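Local coordinates for putative epimerase (Burkholderia cenocepacia, PDB 4LW8), which is a putative epimerase of the NAD(P)-dependent epimerase/dehydratase family, probably acting on a nucleotide sugar in the making of lipopolysaccharide O-antigen, at residues D44-V49 against A81-P86; V203-Y206 against R212-L215. One frame throughout, in Å; residues are numbered along the deposited sequence.

Contact 1. Residues D44-V49 against A81-P86; sequences DVWGTV and AADARP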
loop_
_atom_site.group_PDB
_atom_site.type_symbol
_atom_site.label_atom_id
_atom_site.label_comp_id
_atom_site.label_asym_id
_atom_site.label_seq_id
_atom_site.Cartn_x
_atom_site.Cartn_y
_atom_site.Cartn_z
ATOM N N ASP A 44 -5.304 2.953 32.959
ATOM C CA ASP A 44 -6.616 3.566 32.784
ATOM C C ASP A 44 -6.917 3.517 31.294
ATOM O O ASP A 44 -6.252 4.182 30.502
ATOM C CB ASP A 44 -6.633 5.010 33.316
ATOM C CG ASP A 44 -7.992 5.692 33.162
ATOM O OD1 ASP A 44 -9.023 4.997 32.990
ATOM O OD2 ASP A 44 -8.029 6.942 33.222
ATOM N N VAL A 45 -7.899 2.714 30.902
ATOM C CA VAL A 45 -8.140 2.470 29.484
ATOM C C VAL A 45 -9.129 3.468 28.895
ATOM O O VAL A 45 -10.270 3.567 29.358
ATOM C CB VAL A 45 -8.649 1.029 29.245
ATOM C CG1 VAL A 45 -8.958 0.794 27.769
ATOM C CG2 VAL A 45 -7.623 0.033 29.726
ATOM N N TRP A 46 -8.658 4.230 27.904
ATOM C CA TRP A 46 -9.493 5.115 27.079
ATOM C C TRP A 46 -9.594 4.515 25.684
ATOM O O TRP A 46 -8.765 3.700 25.309
ATOM C CB TRP A 46 -8.909 6.524 26.952
ATOM C CG TRP A 46 -8.753 7.304 28.215
ATOM C CD1 TRP A 46 -8.285 6.849 29.418
ATOM C CD2 TRP A 46 -9.042 8.690 28.396
ATOM N NE1 TRP A 46 -8.285 7.862 30.340
ATOM C CE2 TRP A 46 -8.737 9.009 29.737
ATOM C CE3 TRP A 46 -9.544 9.692 27.559
ATOM C CZ2 TRP A 46 -8.914 10.293 30.264
ATOM C CZ3 TRP A 46 -9.717 10.964 28.083
ATOM C CH2 TRP A 46 -9.397 11.252 29.422
ATOM N N GLY A 47 -10.584 4.921 24.902
ATOM C CA GLY A 47 -10.671 4.408 23.548
ATOM C C GLY A 47 -11.711 5.106 22.705
ATOM O O GLY A 47 -12.481 5.911 23.221
ATOM N N THR A 48 -11.745 4.798 21.408
ATOM C CA THR A 48 -12.701 5.444 20.522
ATOM C C THR A 48 -13.894 4.539 20.241
ATOM O O THR A 48 -13.763 3.320 20.283
ATOM C CB THR A 48 -12.054 5.853 19.185
ATOM O OG1 THR A 48 -11.614 4.677 18.479
ATOM C CG2 THR A 48 -10.859 6.776 19.437
ATOM N N VAL A 49 -15.049 5.162 19.996
ATOM C CA VAL A 49 -16.245 4.501 19.477
ATOM C C VAL A 49 -16.776 5.324 18.311
ATOM O O VAL A 49 -16.462 6.506 18.196
ATOM C CB VAL A 49 -17.367 4.376 20.546
ATOM C CG1 VAL A 49 -16.928 3.494 21.699
ATOM C CG2 VAL A 49 -17.780 5.760 21.029
ATOM N N ALA A 81 -6.798 12.462 21.374
ATOM C CA ALA A 81 -5.469 12.051 21.810
ATOM C C ALA A 81 -4.906 12.999 22.850
ATOM O O ALA A 81 -4.291 12.571 23.835
ATOM C CB ALA A 81 -4.524 11.982 20.628
ATOM N N ALA A 82 -5.095 14.291 22.618
ATOM C CA ALA A 82 -4.542 15.301 23.518
ATOM C C ALA A 82 -5.214 15.241 24.901
ATOM O O ALA A 82 -4.604 15.573 25.911
ATOM C CB ALA A 82 -4.669 16.693 22.901
ATOM N N ASP A 83 -6.469 14.815 24.922
ATOM C CA ASP A 83 -7.239 14.639 26.155
ATOM C C ASP A 83 -6.806 13.339 26.843
ATOM O O ASP A 83 -6.569 13.311 28.047
ATOM C CB ASP A 83 -8.739 14.608 25.824
ATOM C CG ASP A 83 -9.647 14.681 27.068
ATOM O OD1 ASP A 83 -9.221 15.168 28.131
ATOM O OD2 ASP A 83 -10.806 14.239 26.964
ATOM N N ALA A 84 -6.717 12.264 26.061
ATOM C CA ALA A 84 -6.355 10.951 26.580
ATOM C C ALA A 84 -4.898 10.893 27.070
ATOM O O ALA A 84 -4.603 10.221 28.050
ATOM C CB ALA A 84 -6.608 9.875 25.513
ATOM N N ARG A 85 -3.994 11.580 26.373
ATOM C CA ARG A 85 -2.572 11.619 26.742
ATOM C C ARG A 85 -1.978 10.227 27.011
ATOM O O ARG A 85 -1.361 10.006 28.042
ATOM C CB ARG A 85 -2.348 12.500 27.967
ATOM C CG ARG A 85 -2.482 13.970 27.658
ATOM C CD ARG A 85 -1.957 14.853 28.774
ATOM N NE ARG A 85 -2.727 14.754 30.013
ATOM C CZ ARG A 85 -3.944 15.269 30.195
ATOM N NH1 ARG A 85 -4.577 15.898 29.197
ATOM N NH2 ARG A 85 -4.538 15.131 31.378
ATOM N N PRO A 86 -2.170 9.283 26.090
ATOM C CA PRO A 86 -1.793 7.916 26.453
ATOM C C PRO A 86 -0.291 7.665 26.552
ATOM O O PRO A 86 0.484 8.299 25.845
ATOM C CB PRO A 86 -2.375 7.098 25.297
ATOM C CG PRO A 86 -2.267 8.023 24.137
ATOM C CD PRO A 86 -2.624 9.372 24.688
#

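Contact 2. Residues V203-Y206 against R212-L215; sequences VAHY and RISL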
loop_
_atom_site.group_PDB
_atom_site.type_symbol
_atom_site.label_atom_id
_atom_site.label_comp_id
_atom_site.label_asym_id
_atom_site.label_seq_id
_atom_site.Cartn_x
_atom_site.Cartn_y
_atom_site.Cartn_z
ATOM N N VAL A 203 -19.469 -22.855 15.502
ATOM C CA VAL A 203 -19.920 -22.900 16.897
ATOM C C VAL A 203 -21.427 -22.625 17.005
ATOM O O VAL A 203 -22.142 -23.336 17.712
ATOM C CB VAL A 203 -19.131 -21.895 17.774
ATOM C CG1 VAL A 203 -19.819 -21.670 19.129
ATOM C CG2 VAL A 203 -17.706 -22.380 17.965
ATOM N N ALA A 204 -21.905 -21.608 16.290
ATOM C CA ALA A 204 -23.324 -21.252 16.319
ATOM C C ALA A 204 -24.189 -22.418 15.854
ATOM O O ALA A 204 -25.233 -22.702 16.443
ATOM C CB ALA A 204 -23.594 -20.022 15.465
ATOM N N HIS A 205 -23.748 -23.108 14.808
ATOM C CA HIS A 205 -24.505 -24.252 14.315
ATOM C C HIS A 205 -24.542 -25.373 15.349
ATOM O O HIS A 205 -25.611 -25.906 15.650
ATOM C CB HIS A 205 -23.930 -24.787 12.999
ATOM C CG HIS A 205 -24.313 -23.984 11.794
ATOM N ND1 HIS A 205 -23.890 -22.685 11.590
ATOM C CD2 HIS A 205 -25.096 -24.293 10.730
ATOM C CE1 HIS A 205 -24.376 -22.240 10.445
ATOM N NE2 HIS A 205 -25.122 -23.193 9.910
ATOM N N TYR A 206 -23.385 -25.736 15.893
ATOM C CA TYR A 206 -23.354 -26.828 16.857
ATOM C C TYR A 206 -24.090 -26.460 18.141
ATOM O O TYR A 206 -24.737 -27.309 18.757
ATOM C CB TYR A 206 -21.915 -27.224 17.184
ATOM C CG TYR A 206 -21.369 -28.363 16.349
ATOM C CD1 TYR A 206 -21.693 -29.688 16.646
ATOM C CD2 TYR A 206 -20.513 -28.121 15.285
ATOM C CE1 TYR A 206 -21.185 -30.740 15.895
ATOM C CE2 TYR A 206 -19.996 -29.170 14.523
ATOM C CZ TYR A 206 -20.338 -30.472 14.831
ATOM O OH TYR A 206 -19.827 -31.507 14.087
ATOM N N ARG A 212 -27.283 -29.651 9.783
ATOM C CA ARG A 212 -26.305 -29.542 8.699
ATOM C C ARG A 212 -25.689 -28.157 8.516
ATOM O O ARG A 212 -26.190 -27.155 9.031
ATOM C CB ARG A 212 -26.921 -30.008 7.376
ATOM C CG ARG A 212 -28.215 -29.331 6.946
ATOM C CD ARG A 212 -28.733 -29.913 5.598
ATOM N NE ARG A 212 -29.066 -31.329 5.721
ATOM C CZ ARG A 212 -28.243 -32.318 5.403
ATOM N NH1 ARG A 212 -27.048 -32.043 4.904
ATOM N NH2 ARG A 212 -28.609 -33.574 5.591
ATOM N N ILE A 213 -24.597 -28.123 7.753
ATOM C CA ILE A 213 -23.902 -26.888 7.404
ATOM C C ILE A 213 -23.178 -27.031 6.061
ATOM O O ILE A 213 -22.849 -28.136 5.636
ATOM C CB ILE A 213 -22.886 -26.484 8.503
ATOM C CG1 ILE A 213 -22.437 -25.032 8.322
ATOM C CG2 ILE A 213 -21.672 -27.399 8.495
ATOM C CD1 ILE A 213 -21.323 -24.622 9.265
ATOM N N SER A 214 -22.942 -25.904 5.401
ATOM C CA SER A 214 -22.281 -25.883 4.108
ATOM C C SER A 214 -20.920 -25.245 4.263
ATOM O O SER A 214 -20.805 -24.166 4.841
ATOM C CB SER A 214 -23.104 -25.106 3.079
ATOM O OG SER A 214 -24.324 -25.761 2.807
ATOM N N LEU A 215 -19.889 -25.929 3.768
ATOM C CA LEU A 215 -18.505 -25.474 3.909
ATOM C C LEU A 215 -17.687 -25.694 2.631
ATOM O O LEU A 215 -18.162 -26.302 1.673
ATOM C CB LEU A 215 -17.825 -26.193 5.081
ATOM C CG LEU A 215 -18.492 -26.067 6.451
ATOM C CD1 LEU A 215 -17.907 -27.078 7.436
ATOM C CD2 LEU A 215 -18.306 -24.648 6.959
#

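Contact 1. Residues D44-V49 against A81-P86
Trp46 of strand 44-49 packs its indole against Asp83 and Ala84, at the C-terminal end of helix 74-84. Both pieces belong to the Rossmann-type domain of the epimerase/dehydratase family, where strand 44-49 lies between strands 20-24 and 65-68 and runs parallel to both.

The apolar part is a CH-pi contact. Ala84 CA sits over one face of the six-membered ring of Trp46, 3.8 Å from its centroid and 22° off the ring normal. Ala84 CB adds to it, 3.6 Å from Trp46 CE3. CG of Trp46 is anti to its carbonyl carbon (chi1 -62°), and this sends the indole across to the helix end.

One polar group meets the ring edge. The carboxylate of Asp83 stands at right angles to the indole. Its OD2 is in the ring plane, 3.6 Å from Trp46 CZ3, so a carboxylate oxygen faces a C-H edge that is probably slightly positive. No hydrogen bond joins the two segments.

Beyond Ala84 the helix ends. Arg85 has positive phi, and its N still bonds to Ala81 O. Arg20 NH1 takes up Ala84 O.

The indole is also held from its own strand. Asp44 OD2, which makes a salt bridge with Arg16, accepts a hydrogen bond from Trp46 NE1 (3.0 Å). The N-H comes from above the carboxylate plane, while the oxygen lies close to the indole plane.

Contact 2. Residues V203-Y206 against R212-L215
The CH-pi contact of Ile213 with the His205 ring joins helix 198-207 to the strand that follows it, 212-215. A short loop connects the two elements. The strand pairs in parallel with 273-276 in a small two-stranded sheet, separate from the large sheet of the Rossmann-type domain. In relatives, the smaller C-terminal region usually holds the sugar part of the substrate.

The ring of His205 meets Ile213 with one face. Ile213 CG1 is 3.8 Å from the ring centroid and 19° off the normal. It is displaced toward the NE2 and CD2 rim, and its nearest ring atom is His205 NE2 at 3.6 Å. Ile213 CD1 stands over the middle of the same face, 4.0 Å from His205 CG. The extended chain of Ile213 explains this reach. CG1 is anti to the backbone N (chi1 -165°) and CD1 carries on straight, so two carbons are laid along the ring.

The ring edge meets the strand backbone. Arg212 O lies near the ring plane, 3.5 Å from His205 CD2. The CB of Arg212 points away from the helix, and its NH2 makes a salt bridge with Asp273 OD2 on the neighbouring strand.

Other bonds fix the imidazole and the strand. His205 ND1 bonds to Lys201 O, one turn back in the helix. Ile213 is tied by backbone bonds to Asp273 and Thr275, and its side chain also packs on Leu202.

No hydrogen bond crosses between the two segments. The contact therefore rests on dispersion over the ring face, with a probable small electrostatic gain where a carbonyl oxygen faces the C-H of the imidazole.

From the N terminus, strand 44-49 comes first. The chain then passes through strand 65-68 and helix 74-84, and contact 1 closes this loop of 31 residues. It ties the helix end to the large mixed sheet. The chain goes on through strands 88-91, 130-134 and 180-189 before helix 198-207. Contact 2 then closes a much shorter loop, five residues between 203-206 and 212-215, and joins that helix to the small two-stranded sheet. The contacts follow in series, neither nested nor crossed. They lie on opposite sides of the chain's centre and do not touch. The centres of contact 1 and contact 2 are about 39 Å apart.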